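Local structure of thermostable carboxypeptidase 1 (Pyrococcus furiosus, 1KA2) at residues 32-37 with 41-46; 64-69 with 92-97; 120-125 with 405-410; 367-372 with 410-415. The protein releases amino acids one after another from the C-terminus of peptides, with broad specificity, as a cobalt-dependent metallocarboxypeptidase of family M32. All blocks are in the same frame, centred on the assembly; numbering follows the deposited sequence.

The four contacts tie together parts of a largely helical chain, and all lie away from the metal site, where H269, H273 and E299 hold a magnesium ion in this crystal in place of the catalytic cobalt. Contacts 1 and 2 follow one another along the first helices; their centres are 31 Å apart. Contacts 3 and 4 are close neighbours, with centres 13 Å apart; they share I410, and I406 CG1 packs at 4.0 Å on W412 CZ3. Both use the GXXQDXHW motif, 405-412, whose first half meets helix 102-124 and whose tryptophan meets helix 359-375. Contact 1 alone borders the second subunit; its nearest atoms lie about 9 Å from those of contacts 3 and 4.

Contact 1 of 4, residues 32-37 with 41-46; sequences WDLEVN and EGILER
I43 meets L34 methyl to methyl: its CD1 lies 3.9 Å from L34 CD2, and L34 CD1 is only slightly farther away. One turn on, R46 CG packs against L34 CD2 at 3.9 Å, the two side chains running past each other in opposite senses. The two segments flank the bend of a helical hairpin, helix 8-36 turning into helix 43-61, and its tip is part of the dimer interface. Bends at chi2 (51°) and chi3 swing the guanidinium end-on to D33, where both terminal nitrogens grip one oxygen in a salt bridge. R46 NH1, 2.9 Å from D33 OD1, uses the anti lone pair of that oxygen (N-H...O 155°); R46 NH2, 3.1 Å from D33 OD1, comes from the anti side but 34° out of the carboxylate plane. R46 NE goes to H25 of the second subunit, and R250 of that subunit makes a salt bridge to D33 OD2. A leucine here lacks the guanidinium, which would probably leave D33 short of a counter-charge within its own chain and H25 without this partner.

Contact 2 of 4, residues 64-69 with 92-97; sequences PEFVNL and RSIRIA
I94 reaches across a roughly antiparallel helical hairpin, helix 64-74 with helix 81-99, and meets F66 and V67 by purely apolar packing. Starting at CB, which points toward the facing helix, the side chain forks. The shorter branch, CG2, ends at CG2 of V67, 4.0 Å away. The longer branch leaves with CG1 anti to the carbonyl carbon (chi1 -70°), and an extended chi2 of 176° carries CD1 straight on to the other helix. There the methyl settles between two neighbouring residues: on V67 it faces the backbone, with CD1 4.0 Å from CA, and also touches CG2. On F66 it comes up obliquely to the ring. The same phenyl group also packs on L61 of helix 43-61 and K16 of helix 8-36, which places the contact within a bundle of the first helices of the chain. The ring atoms of F66 nearest to I94 CD1 are CD2, at 4.0 Å, and CE2, at 4.2 Å.

Contact 3 of 4, residues 120-125 with 405-410; sequences EEAKAK and GILQDI
Every torsion of K123 is fully extended (chi1 178°), and this stretched chain delivers NZ to the carbonyl of Q408, whereas L407, at an unusual chi1 of -116°, lays its CD2 against A122. The lysine methylenes run alongside the backbone of the loop, K123 CD passing 3.7 Å from L407 O. Beyond them, K123 NZ donates to Q408 O at 3.2 Å, tilted 18° from the carbonyl plane. L407 CD2 sits 3.4 Å from A122 O and 4.1 Å from A122 CB, so that this methyl lies against the last turn of the helix. G405 to Q408 form a type I beta turn at the start of the GXXQDXHW motif of M32 peptidases, which is thus fastened to the end of helix 102-124. W119 of this helix donates to L407 O, while the amide of Q408 turns the other way, to R351 and F349. A serine in place of K123 would probably leave Q408 O without this donor and uncover the loop backbone beside L407. The ammonium group thus meets a neutral carbonyl in a charge-dipole bond; K123 NZ lies 6.5 Å from D409 OD2, and as that carboxylate already pairs with R351 and R366, its pull on the lysine is probably modest.

Contact 4 of 4, residues 367-372 with 410-415; sequences FKLERL and IHWAHG
E370 and W412 face each other from helix 359-375 and the short, weakly bonded helix 411-414, their CA atoms 9.4 Å apart, the latter helix closed after H414 by a Schellman motif at G415, which has a positive phi. The gap is bridged chiefly by the indole, which lies with its rim against the long helix. W412 NE1 donates to the anti lone pair of E370 OE2, near the ring plane and at an N-H...O angle of 153°; the modelled length of 2.5 Å is shorter than such bonds normally are, and its exact value is doubtful. Carboxylate and ring are turned 37° from each other. With CG anti to the carbonyl carbon (chi1 -60°), E370 crosses the indole edge at a slant, its CG 3.8 Å from W412 CZ2 and as near to NE1. Farther round the rim, W412 CH2 touches L369 CB at 4.0 Å, while L369 also packs on M386 and W387 of helix 383-395. W412 closes the GXXQDXHW motif, and this bond joins the motif to helix 359-375. E370 OE1 bonds to G418 N and the Y156 hydroxyl. The N-H groups of W412 and G418 point at the carboxylate oxygens, which would probably favour the ionised form despite burial.

Contact 1 of 4, residues 32-37 with 41-46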
loop_
_atom_site.group_PDB
_atom_site.type_symbol
_atom_site.label_atom_id
_atom_site.label_comp_id
_atom_site.label_asym_id
_atom_site.label_seq_id
_atom_site.Cartn_x
_atom_site.Cartn_y
_atom_site.Cartn_z
ATOM N N TRP A 32 -3.745 -3.844 4.205
ATOM C CA TRP A 32 -4.379 -2.561 4.467
ATOM C C TRP A 32 -4.925 -1.978 3.170
ATOM O O TRP A 32 -6.084 -1.564 3.092
ATOM C CB TRP A 32 -3.359 -1.581 5.078
ATOM C CG TRP A 32 -3.892 -0.194 5.315
ATOM C CD1 TRP A 32 -4.634 0.231 6.377
ATOM C CD2 TRP A 32 -3.740 0.942 4.449
ATOM N NE1 TRP A 32 -4.958 1.559 6.228
ATOM C CE2 TRP A 32 -4.419 2.020 5.052
ATOM C CE3 TRP A 32 -3.093 1.150 3.218
ATOM C CZ2 TRP A 32 -4.475 3.297 4.469
ATOM C CZ3 TRP A 32 -3.147 2.419 2.633
ATOM C CH2 TRP A 32 -3.833 3.477 3.260
ATOM N N ASP A 33 -4.082 -1.943 2.144
ATOM C CA ASP A 33 -4.491 -1.366 0.868
ATOM C C ASP A 33 -5.650 -2.149 0.263
ATOM O O ASP A 33 -6.577 -1.569 -0.307
ATOM C CB ASP A 33 -3.300 -1.315 -0.106
ATOM C CG ASP A 33 -3.710 -0.867 -1.487
ATOM O OD1 ASP A 33 -3.936 -1.734 -2.359
ATOM O OD2 ASP A 33 -3.838 0.357 -1.682
ATOM N N LEU A 34 -5.602 -3.470 0.392
ATOM C CA LEU A 34 -6.683 -4.290 -0.128
ATOM C C LEU A 34 -8.018 -3.812 0.454
ATOM O O LEU A 34 -8.987 -3.649 -0.285
ATOM C CB LEU A 34 -6.417 -5.768 0.190
ATOM C CG LEU A 34 -7.535 -6.821 0.282
ATOM C CD1 LEU A 34 -8.715 -6.499 -0.585
ATOM C CD2 LEU A 34 -6.938 -8.166 -0.096
ATOM N N GLU A 35 -8.054 -3.558 1.765
ATOM C CA GLU A 35 -9.272 -3.105 2.450
ATOM C C GLU A 35 -9.665 -1.652 2.200
ATOM O O GLU A 35 -10.845 -1.334 2.091
ATOM C CB GLU A 35 -9.142 -3.253 3.976
ATOM C CG GLU A 35 -9.089 -4.670 4.543
ATOM C CD GLU A 35 -10.305 -5.507 4.190
ATOM O OE1 GLU A 35 -11.453 -5.006 4.247
ATOM O OE2 GLU A 35 -10.102 -6.684 3.866
ATOM N N VAL A 36 -8.674 -0.772 2.121
ATOM C CA VAL A 36 -8.942 0.651 1.973
ATOM C C VAL A 36 -8.905 1.305 0.590
ATOM O O VAL A 36 -9.697 2.204 0.320
ATOM C CB VAL A 36 -7.997 1.456 2.914
ATOM C CG1 VAL A 36 -8.227 2.967 2.757
ATOM C CG2 VAL A 36 -8.231 1.031 4.363
ATOM N N ASN A 37 -8.014 0.869 -0.294
ATOM C CA ASN A 37 -7.915 1.528 -1.598
ATOM C C ASN A 37 -8.134 0.731 -2.874
ATOM O O ASN A 37 -8.694 1.252 -3.839
ATOM C CB ASN A 37 -6.548 2.203 -1.714
ATOM C CG ASN A 37 -6.250 3.116 -0.549
ATOM O OD1 ASN A 37 -7.062 3.951 -0.194
ATOM N ND2 ASN A 37 -5.073 2.966 0.045
ATOM N N GLU A 41 -11.490 -5.250 -8.840
ATOM C CA GLU A 41 -10.921 -6.313 -9.632
ATOM C C GLU A 41 -9.433 -6.590 -9.387
ATOM O O GLU A 41 -8.878 -7.542 -9.929
ATOM C CB GLU A 41 -11.173 -6.073 -11.135
ATOM C CG GLU A 41 -12.599 -6.241 -11.609
ATOM C CD GLU A 41 -12.704 -6.204 -13.142
ATOM O OE1 GLU A 41 -12.293 -7.187 -13.798
ATOM O OE2 GLU A 41 -13.181 -5.188 -13.690
ATOM N N GLY A 42 -8.765 -5.781 -8.580
ATOM C CA GLY A 42 -7.358 -6.061 -8.342
ATOM C C GLY A 42 -7.131 -7.218 -7.376
ATOM O O GLY A 42 -5.996 -7.596 -7.089
ATOM N N ILE A 43 -8.220 -7.806 -6.895
ATOM C CA ILE A 43 -8.143 -8.892 -5.913
ATOM C C ILE A 43 -7.387 -10.148 -6.327
ATOM O O ILE A 43 -6.641 -10.703 -5.531
ATOM C CB ILE A 43 -9.571 -9.306 -5.420
ATOM C CG1 ILE A 43 -9.473 -10.383 -4.330
ATOM C CG2 ILE A 43 -10.403 -9.825 -6.589
ATOM C CD1 ILE A 43 -8.959 -9.884 -2.997
ATOM N N LEU A 44 -7.549 -10.613 -7.558
ATOM C CA LEU A 44 -6.833 -11.823 -7.934
ATOM C C LEU A 44 -5.317 -11.650 -7.874
ATOM O O LEU A 44 -4.616 -12.514 -7.367
ATOM C CB LEU A 44 -7.220 -12.301 -9.329
ATOM C CG LEU A 44 -6.367 -13.493 -9.785
ATOM C CD1 LEU A 44 -6.518 -14.647 -8.790
ATOM C CD2 LEU A 44 -6.782 -13.934 -11.182
ATOM N N GLU A 45 -4.814 -10.533 -8.390
ATOM C CA GLU A 45 -3.378 -10.305 -8.395
ATOM C C GLU A 45 -2.858 -9.996 -6.991
ATOM O O GLU A 45 -1.765 -10.425 -6.621
ATOM C CB GLU A 45 -3.046 -9.207 -9.413
ATOM C CG GLU A 45 -3.341 -9.694 -10.847
ATOM C CD GLU A 45 -3.389 -8.581 -11.883
ATOM O OE1 GLU A 45 -4.294 -7.731 -11.781
ATOM O OE2 GLU A 45 -2.534 -8.563 -12.803
ATOM N N ARG A 46 -3.649 -9.280 -6.199
ATOM C CA ARG A 46 -3.257 -8.993 -4.827
ATOM C C ARG A 46 -3.130 -10.327 -4.084
ATOM O O ARG A 46 -2.129 -10.572 -3.404
ATOM C CB ARG A 46 -4.306 -8.103 -4.147
ATOM C CG ARG A 46 -4.030 -7.765 -2.663
ATOM C CD ARG A 46 -2.619 -7.220 -2.443
ATOM N NE ARG A 46 -2.363 -6.109 -3.344
ATOM C CZ ARG A 46 -2.763 -4.859 -3.148
ATOM N NH1 ARG A 46 -3.437 -4.532 -2.051
ATOM N NH2 ARG A 46 -2.528 -3.942 -4.080
#

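Contact 2 of 4, residues 64-69 with 92-97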
loop_
_atom_site.group_PDB
_atom_site.type_symbol
_atom_site.label_atom_id
_atom_site.label_comp_id
_atom_site.label_asym_id
_atom_site.label_seq_id
_atom_site.Cartn_x
_atom_site.Cartn_y
_atom_site.Cartn_z
ATOM N N PRO A 64 17.825 -23.415 7.226
ATOM C CA PRO A 64 18.794 -24.013 8.156
ATOM C C PRO A 64 19.669 -22.982 8.876
ATOM O O PRO A 64 19.884 -23.069 10.088
ATOM C CB PRO A 64 19.608 -24.936 7.254
ATOM C CG PRO A 64 18.595 -25.371 6.235
ATOM C CD PRO A 64 17.880 -24.078 5.912
ATOM N N GLU A 65 20.169 -22.011 8.124
ATOM C CA GLU A 65 21.007 -20.968 8.689
ATOM C C GLU A 65 20.305 -20.240 9.830
ATOM O O GLU A 65 20.850 -20.117 10.932
ATOM C CB GLU A 65 21.384 -19.962 7.609
ATOM C CG GLU A 65 22.260 -20.530 6.521
ATOM C CD GLU A 65 22.523 -19.521 5.428
ATOM O OE1 GLU A 65 22.867 -18.367 5.765
ATOM O OE2 GLU A 65 22.387 -19.874 4.236
ATOM N N PHE A 66 19.093 -19.764 9.568
ATOM C CA PHE A 66 18.341 -19.044 10.581
ATOM C C PHE A 66 18.045 -19.935 11.788
ATOM O O PHE A 66 18.281 -19.540 12.931
ATOM C CB PHE A 66 17.031 -18.506 9.994
ATOM C CG PHE A 66 16.380 -17.444 10.839
ATOM C CD1 PHE A 66 16.923 -16.165 10.914
ATOM C CD2 PHE A 66 15.247 -17.729 11.581
ATOM C CE1 PHE A 66 16.342 -15.189 11.720
ATOM C CE2 PHE A 66 14.665 -16.767 12.387
ATOM C CZ PHE A 66 15.213 -15.494 12.456
ATOM N N VAL A 67 17.532 -21.134 11.541
ATOM C CA VAL A 67 17.226 -22.035 12.639
ATOM C C VAL A 67 18.482 -22.377 13.439
ATOM O O VAL A 67 18.445 -22.383 14.673
ATOM C CB VAL A 67 16.558 -23.346 12.144
ATOM C CG1 VAL A 67 16.256 -24.253 13.331
ATOM C CG2 VAL A 67 15.274 -23.026 11.390
ATOM N N ASN A 68 19.589 -22.658 12.751
ATOM C CA ASN A 68 20.846 -22.985 13.440
ATOM C C ASN A 68 21.260 -21.853 14.389
ATOM O O ASN A 68 21.661 -22.101 15.521
ATOM C CB ASN A 68 21.990 -23.241 12.435
ATOM C CG ASN A 68 21.860 -24.582 11.703
ATOM O OD1 ASN A 68 21.286 -25.546 12.225
ATOM N ND2 ASN A 68 22.425 -24.652 10.497
ATOM N N LEU A 69 21.158 -20.615 13.916
ATOM C CA LEU A 69 21.516 -19.450 14.719
ATOM C C LEU A 69 20.679 -19.333 15.991
ATOM O O LEU A 69 21.212 -19.067 17.071
ATOM C CB LEU A 69 21.369 -18.169 13.890
ATOM C CG LEU A 69 22.480 -17.888 12.876
ATOM C CD1 LEU A 69 22.231 -16.558 12.190
ATOM C CD2 LEU A 69 23.821 -17.862 13.594
ATOM N N ARG A 92 9.620 -19.782 19.440
ATOM C CA ARG A 92 8.198 -20.110 19.360
ATOM C C ARG A 92 7.697 -20.100 17.911
ATOM O O ARG A 92 6.866 -20.932 17.527
ATOM C CB ARG A 92 7.391 -19.120 20.193
ATOM C CG ARG A 92 5.881 -19.277 20.103
ATOM C CD ARG A 92 5.170 -18.183 20.892
ATOM N NE ARG A 92 3.788 -18.000 20.452
ATOM C CZ ARG A 92 2.760 -18.758 20.821
ATOM N NH1 ARG A 92 2.931 -19.773 21.662
ATOM N NH2 ARG A 92 1.554 -18.500 20.329
ATOM N N SER A 93 8.204 -19.170 17.103
ATOM C CA SER A 93 7.787 -19.076 15.707
ATOM C C SER A 93 8.299 -20.241 14.884
ATOM O O SER A 93 7.538 -20.869 14.151
ATOM C CB SER A 93 8.280 -17.778 15.076
ATOM O OG SER A 93 7.679 -16.652 15.675
ATOM N N ILE A 94 9.598 -20.514 14.985
ATOM C CA ILE A 94 10.196 -21.613 14.242
ATOM C C ILE A 94 9.517 -22.908 14.656
ATOM O O ILE A 94 9.250 -23.769 13.823
ATOM C CB ILE A 94 11.704 -21.715 14.517
ATOM C CG1 ILE A 94 12.415 -20.520 13.877
ATOM C CG2 ILE A 94 12.254 -23.051 14.000
ATOM C CD1 ILE A 94 13.909 -20.458 14.170
ATOM N N ARG A 95 9.228 -23.024 15.945
ATOM C CA ARG A 95 8.565 -24.205 16.478
ATOM C C ARG A 95 7.185 -24.336 15.844
ATOM O O ARG A 95 6.878 -25.341 15.203
ATOM C CB ARG A 95 8.425 -24.098 18.004
ATOM C CG ARG A 95 8.288 -25.451 18.698
ATOM C CD ARG A 95 7.964 -25.335 20.186
ATOM N NE ARG A 95 6.536 -25.127 20.428
ATOM C CZ ARG A 95 5.593 -26.025 20.155
ATOM N NH1 ARG A 95 5.918 -27.202 19.630
ATOM N NH2 ARG A 95 4.320 -25.746 20.408
ATOM N N ILE A 96 6.351 -23.316 16.009
ATOM C CA ILE A 96 5.009 -23.348 15.442
ATOM C C ILE A 96 5.035 -23.595 13.944
ATOM O O ILE A 96 4.260 -24.394 13.432
ATOM C CB ILE A 96 4.267 -22.035 15.678
ATOM C CG1 ILE A 96 4.131 -21.772 17.172
ATOM C CG2 ILE A 96 2.902 -22.100 15.020
ATOM C CD1 ILE A 96 3.585 -20.399 17.484
ATOM N N ALA A 97 5.928 -22.906 13.244
ATOM C CA ALA A 97 6.035 -23.050 11.801
ATOM C C ALA A 97 6.388 -24.462 11.330
ATOM O O ALA A 97 5.894 -24.913 10.300
ATOM C CB ALA A 97 7.046 -22.050 11.254
#

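Contact 3 of 4, residues 120-125 with 405-410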
loop_
_atom_site.group_PDB
_atom_site.type_symbol
_atom_site.label_atom_id
_atom_site.label_comp_id
_atom_site.label_asym_id
_atom_site.label_seq_id
_atom_site.Cartn_x
_atom_site.Cartn_y
_atom_site.Cartn_z
ATOM N N GLU A 120 -19.977 -18.177 3.706
ATOM C CA GLU A 120 -20.448 -16.880 3.257
ATOM C C GLU A 120 -21.842 -16.914 2.618
ATOM O O GLU A 120 -22.661 -16.025 2.867
ATOM C CB GLU A 120 -19.407 -16.270 2.310
ATOM C CG GLU A 120 -19.438 -14.755 2.257
ATOM C CD GLU A 120 -18.194 -14.153 1.589
ATOM O OE1 GLU A 120 -17.109 -14.167 2.219
ATOM O OE2 GLU A 120 -18.308 -13.686 0.430
ATOM N N GLU A 121 -22.124 -17.921 1.797
ATOM C CA GLU A 121 -23.443 -18.011 1.184
ATOM C C GLU A 121 -24.410 -18.627 2.183
ATOM O O GLU A 121 -25.573 -18.239 2.241
ATOM C CB GLU A 121 -23.415 -18.835 -0.113
ATOM C CG GLU A 121 -23.206 -17.987 -1.387
ATOM C CD GLU A 121 -24.227 -16.855 -1.528
ATOM O OE1 GLU A 121 -25.424 -17.103 -1.249
ATOM O OE2 GLU A 121 -23.837 -15.729 -1.927
ATOM N N ALA A 122 -23.920 -19.563 2.992
ATOM C CA ALA A 122 -24.749 -20.217 4.005
ATOM C C ALA A 122 -25.350 -19.222 5.010
ATOM O O ALA A 122 -26.489 -19.397 5.451
ATOM C CB ALA A 122 -23.935 -21.274 4.751
ATOM N N LYS A 123 -24.585 -18.192 5.376
ATOM C CA LYS A 123 -25.061 -17.184 6.325
ATOM C C LYS A 123 -26.117 -16.319 5.680
ATOM O O LYS A 123 -27.127 -15.992 6.294
ATOM C CB LYS A 123 -23.927 -16.275 6.797
ATOM C CG LYS A 123 -24.410 -15.191 7.753
ATOM C CD LYS A 123 -23.293 -14.256 8.190
ATOM C CE LYS A 123 -23.838 -13.183 9.129
ATOM N NZ LYS A 123 -22.798 -12.208 9.556
ATOM N N ALA A 124 -25.866 -15.946 4.432
ATOM C CA ALA A 124 -26.787 -15.105 3.684
ATOM C C ALA A 124 -28.110 -15.813 3.380
ATOM O O ALA A 124 -29.177 -15.213 3.492
ATOM C CB ALA A 124 -26.122 -14.642 2.386
ATOM N N LYS A 125 -28.045 -17.087 3.004
ATOM C CA LYS A 125 -29.257 -17.837 2.688
ATOM C C LYS A 125 -29.771 -18.652 3.879
ATOM O O LYS A 125 -30.618 -19.534 3.722
ATOM C CB LYS A 125 -29.018 -18.759 1.484
ATOM C CG LYS A 125 -30.310 -19.331 0.890
ATOM C CD LYS A 125 -30.082 -20.046 -0.435
ATOM C CE LYS A 125 -31.410 -20.438 -1.074
ATOM N NZ LYS A 125 -31.251 -20.892 -2.489
ATOM N N GLY A 405 -27.544 -17.133 14.816
ATOM C CA GLY A 405 -26.838 -18.031 15.711
ATOM C C GLY A 405 -25.446 -18.486 15.320
ATOM O O GLY A 405 -24.560 -17.688 15.060
ATOM N N ILE A 406 -25.276 -19.800 15.277
ATOM C CA ILE A 406 -24.006 -20.438 14.958
ATOM C C ILE A 406 -23.302 -19.942 13.677
ATOM O O ILE A 406 -22.101 -20.108 13.521
ATOM C CB ILE A 406 -24.217 -21.970 14.876
ATOM C CG1 ILE A 406 -22.878 -22.706 14.842
ATOM C CG2 ILE A 406 -25.078 -22.287 13.661
ATOM C CD1 ILE A 406 -23.036 -24.243 14.913
ATOM N N LEU A 407 -24.048 -19.321 12.777
ATOM C CA LEU A 407 -23.470 -18.854 11.529
ATOM C C LEU A 407 -22.988 -17.399 11.498
ATOM O O LEU A 407 -22.359 -16.967 10.532
ATOM C CB LEU A 407 -24.487 -19.090 10.406
ATOM C CG LEU A 407 -24.091 -20.083 9.307
ATOM C CD1 LEU A 407 -23.398 -21.327 9.897
ATOM C CD2 LEU A 407 -25.351 -20.444 8.520
ATOM N N GLN A 408 -23.275 -16.641 12.552
ATOM C CA GLN A 408 -22.903 -15.228 12.573
ATOM C C GLN A 408 -21.434 -14.835 12.403
ATOM O O GLN A 408 -21.146 -13.807 11.781
ATOM C CB GLN A 408 -23.443 -14.549 13.836
ATOM C CG GLN A 408 -22.832 -15.023 15.150
ATOM C CD GLN A 408 -23.441 -14.303 16.340
ATOM O OE1 GLN A 408 -22.878 -13.332 16.856
ATOM N NE2 GLN A 408 -24.613 -14.767 16.771
ATOM N N ASP A 409 -20.506 -15.623 12.949
ATOM C CA ASP A 409 -19.077 -15.288 12.855
ATOM C C ASP A 409 -18.278 -16.110 11.848
ATOM O O ASP A 409 -18.551 -17.287 11.634
ATOM C CB ASP A 409 -18.421 -15.423 14.225
ATOM C CG ASP A 409 -18.898 -14.373 15.205
ATOM O OD1 ASP A 409 -19.013 -14.706 16.407
ATOM O OD2 ASP A 409 -19.144 -13.216 14.779
ATOM N N ILE A 410 -17.266 -15.479 11.259
ATOM C CA ILE A 410 -16.397 -16.116 10.260
ATOM C C ILE A 410 -15.318 -17.033 10.863
ATOM O O ILE A 410 -14.824 -17.928 10.201
ATOM C CB ILE A 410 -15.618 -15.057 9.420
ATOM C CG1 ILE A 410 -16.483 -13.831 9.146
ATOM C CG2 ILE A 410 -15.171 -15.662 8.097
ATOM C CD1 ILE A 410 -15.812 -12.786 8.230
#

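Contact 4 of 4, residues 367-372 with 410-415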
loop_
_atom_site.group_PDB
_atom_site.type_symbol
_atom_site.label_atom_id
_atom_site.label_comp_id
_atom_site.label_asym_id
_atom_site.label_seq_id
_atom_site.Cartn_x
_atom_site.Cartn_y
_atom_site.Cartn_z
ATOM N N PHE A 367 -16.712 -20.860 23.667
ATOM C CA PHE A 367 -15.660 -21.593 24.365
ATOM C C PHE A 367 -16.086 -23.027 24.676
ATOM O O PHE A 367 -15.314 -23.976 24.494
ATOM C CB PHE A 367 -15.295 -20.894 25.673
ATOM C CG PHE A 367 -14.527 -21.768 26.621
ATOM C CD1 PHE A 367 -13.313 -22.331 26.238
ATOM C CD2 PHE A 367 -15.026 -22.045 27.888
ATOM C CE1 PHE A 367 -12.603 -23.161 27.110
ATOM C CE2 PHE A 367 -14.327 -22.875 28.772
ATOM C CZ PHE A 367 -13.114 -23.434 28.382
ATOM N N LYS A 368 -17.313 -23.178 25.161
ATOM C CA LYS A 368 -17.821 -24.502 25.483
ATOM C C LYS A 368 -17.943 -25.359 24.228
ATOM O O LYS A 368 -17.481 -26.492 24.210
ATOM C CB LYS A 368 -19.173 -24.405 26.192
ATOM C CG LYS A 368 -19.062 -23.985 27.649
ATOM C CD LYS A 368 -20.409 -24.032 28.358
ATOM C CE LYS A 368 -20.250 -23.788 29.856
ATOM N NZ LYS A 368 -19.361 -24.803 30.495
ATOM N N LEU A 369 -18.551 -24.825 23.176
ATOM C CA LEU A 369 -18.677 -25.607 21.959
ATOM C C LEU A 369 -17.305 -25.990 21.408
ATOM O O LEU A 369 -17.113 -27.128 20.968
ATOM C CB LEU A 369 -19.491 -24.848 20.906
ATOM C CG LEU A 369 -20.954 -24.604 21.292
ATOM C CD1 LEU A 369 -21.727 -24.105 20.088
ATOM C CD2 LEU A 369 -21.576 -25.896 21.800
ATOM N N GLU A 370 -16.343 -25.064 21.462
ATOM C CA GLU A 370 -15.004 -25.352 20.938
ATOM C C GLU A 370 -14.279 -26.452 21.713
ATOM O O GLU A 370 -13.662 -27.335 21.114
ATOM C CB GLU A 370 -14.138 -24.081 20.908
ATOM C CG GLU A 370 -14.716 -22.962 20.047
ATOM C CD GLU A 370 -13.670 -22.001 19.512
ATOM O OE1 GLU A 370 -12.584 -21.887 20.108
ATOM O OE2 GLU A 370 -13.946 -21.343 18.490
ATOM N N ARG A 371 -14.344 -26.399 23.038
ATOM C CA ARG A 371 -13.694 -27.420 23.852
ATOM C C ARG A 371 -14.281 -28.800 23.534
ATOM O O ARG A 371 -13.547 -29.777 23.438
ATOM C CB ARG A 371 -13.873 -27.111 25.335
ATOM C CG ARG A 371 -13.078 -28.019 26.249
ATOM C CD ARG A 371 -13.430 -27.743 27.688
ATOM N NE ARG A 371 -12.417 -28.272 28.590
ATOM C CZ ARG A 371 -12.444 -28.116 29.909
ATOM N NH1 ARG A 371 -13.445 -27.445 30.480
ATOM N NH2 ARG A 371 -11.463 -28.615 30.655
ATOM N N LEU A 372 -15.600 -28.875 23.365
ATOM C CA LEU A 372 -16.269 -30.139 23.028
ATOM C C LEU A 372 -15.877 -30.680 21.646
ATOM O O LEU A 372 -15.598 -31.875 21.497
ATOM C CB LEU A 372 -17.788 -29.963 23.071
ATOM C CG LEU A 372 -18.474 -30.089 24.433
ATOM C CD1 LEU A 372 -17.716 -29.286 25.494
ATOM C CD2 LEU A 372 -19.934 -29.635 24.300
ATOM N N ILE A 410 -17.266 -15.479 11.259
ATOM C CA ILE A 410 -16.397 -16.116 10.260
ATOM C C ILE A 410 -15.318 -17.033 10.863
ATOM O O ILE A 410 -14.824 -17.928 10.201
ATOM C CB ILE A 410 -15.618 -15.057 9.420
ATOM C CG1 ILE A 410 -16.483 -13.831 9.146
ATOM C CG2 ILE A 410 -15.171 -15.662 8.097
ATOM C CD1 ILE A 410 -15.812 -12.786 8.230
ATOM N N HIS A 411 -14.953 -16.801 12.116
ATOM C CA HIS A 411 -13.875 -17.555 12.757
ATOM C C HIS A 411 -13.737 -19.057 12.495
ATOM O O HIS A 411 -12.664 -19.516 12.106
ATOM C CB HIS A 411 -13.891 -17.285 14.256
ATOM C CG HIS A 411 -13.985 -15.830 14.597
ATOM N ND1 HIS A 411 -13.123 -15.215 15.476
ATOM C CD2 HIS A 411 -14.856 -14.876 14.197
ATOM C CE1 HIS A 411 -13.460 -13.944 15.605
ATOM N NE2 HIS A 411 -14.509 -13.713 14.837
ATOM N N TRP A 412 -14.799 -19.827 12.686
ATOM C CA TRP A 412 -14.685 -21.257 12.466
ATOM C C TRP A 412 -14.383 -21.614 11.024
ATOM O O TRP A 412 -13.583 -22.516 10.762
ATOM C CB TRP A 412 -15.951 -21.983 12.948
ATOM C CG TRP A 412 -16.078 -21.987 14.446
ATOM C CD1 TRP A 412 -15.193 -21.457 15.339
ATOM C CD2 TRP A 412 -17.150 -22.533 15.224
ATOM N NE1 TRP A 412 -15.643 -21.633 16.618
ATOM C CE2 TRP A 412 -16.845 -22.289 16.580
ATOM C CE3 TRP A 412 -18.340 -23.203 14.906
ATOM C CZ2 TRP A 412 -17.686 -22.690 17.627
ATOM C CZ3 TRP A 412 -19.179 -23.606 15.947
ATOM C CH2 TRP A 412 -18.845 -23.345 17.292
ATOM N N ALA A 413 -15.009 -20.904 10.088
ATOM C CA ALA A 413 -14.794 -21.177 8.672
ATOM C C ALA A 413 -13.335 -20.880 8.322
ATOM O O ALA A 413 -12.760 -21.515 7.438
ATOM C CB ALA A 413 -15.735 -20.336 7.811
ATOM N N HIS A 414 -12.739 -19.914 9.012
ATOM C CA HIS A 414 -11.344 -19.601 8.755
ATOM C C HIS A 414 -10.463 -20.634 9.452
ATOM O O HIS A 414 -9.263 -20.704 9.201
ATOM C CB HIS A 414 -10.983 -18.202 9.279
ATOM C CG HIS A 414 -11.385 -17.086 8.365
ATOM N ND1 HIS A 414 -11.211 -15.760 8.696
ATOM C CD2 HIS A 414 -11.947 -17.104 7.134
ATOM C CE1 HIS A 414 -11.654 -15.005 7.703
ATOM N NE2 HIS A 414 -12.104 -15.794 6.747
ATOM N N GLY A 415 -11.061 -21.441 10.318
ATOM C CA GLY A 415 -10.279 -22.413 11.051
ATOM C C GLY A 415 -9.733 -21.812 12.338
ATOM O O GLY A 415 -8.855 -22.395 12.976
#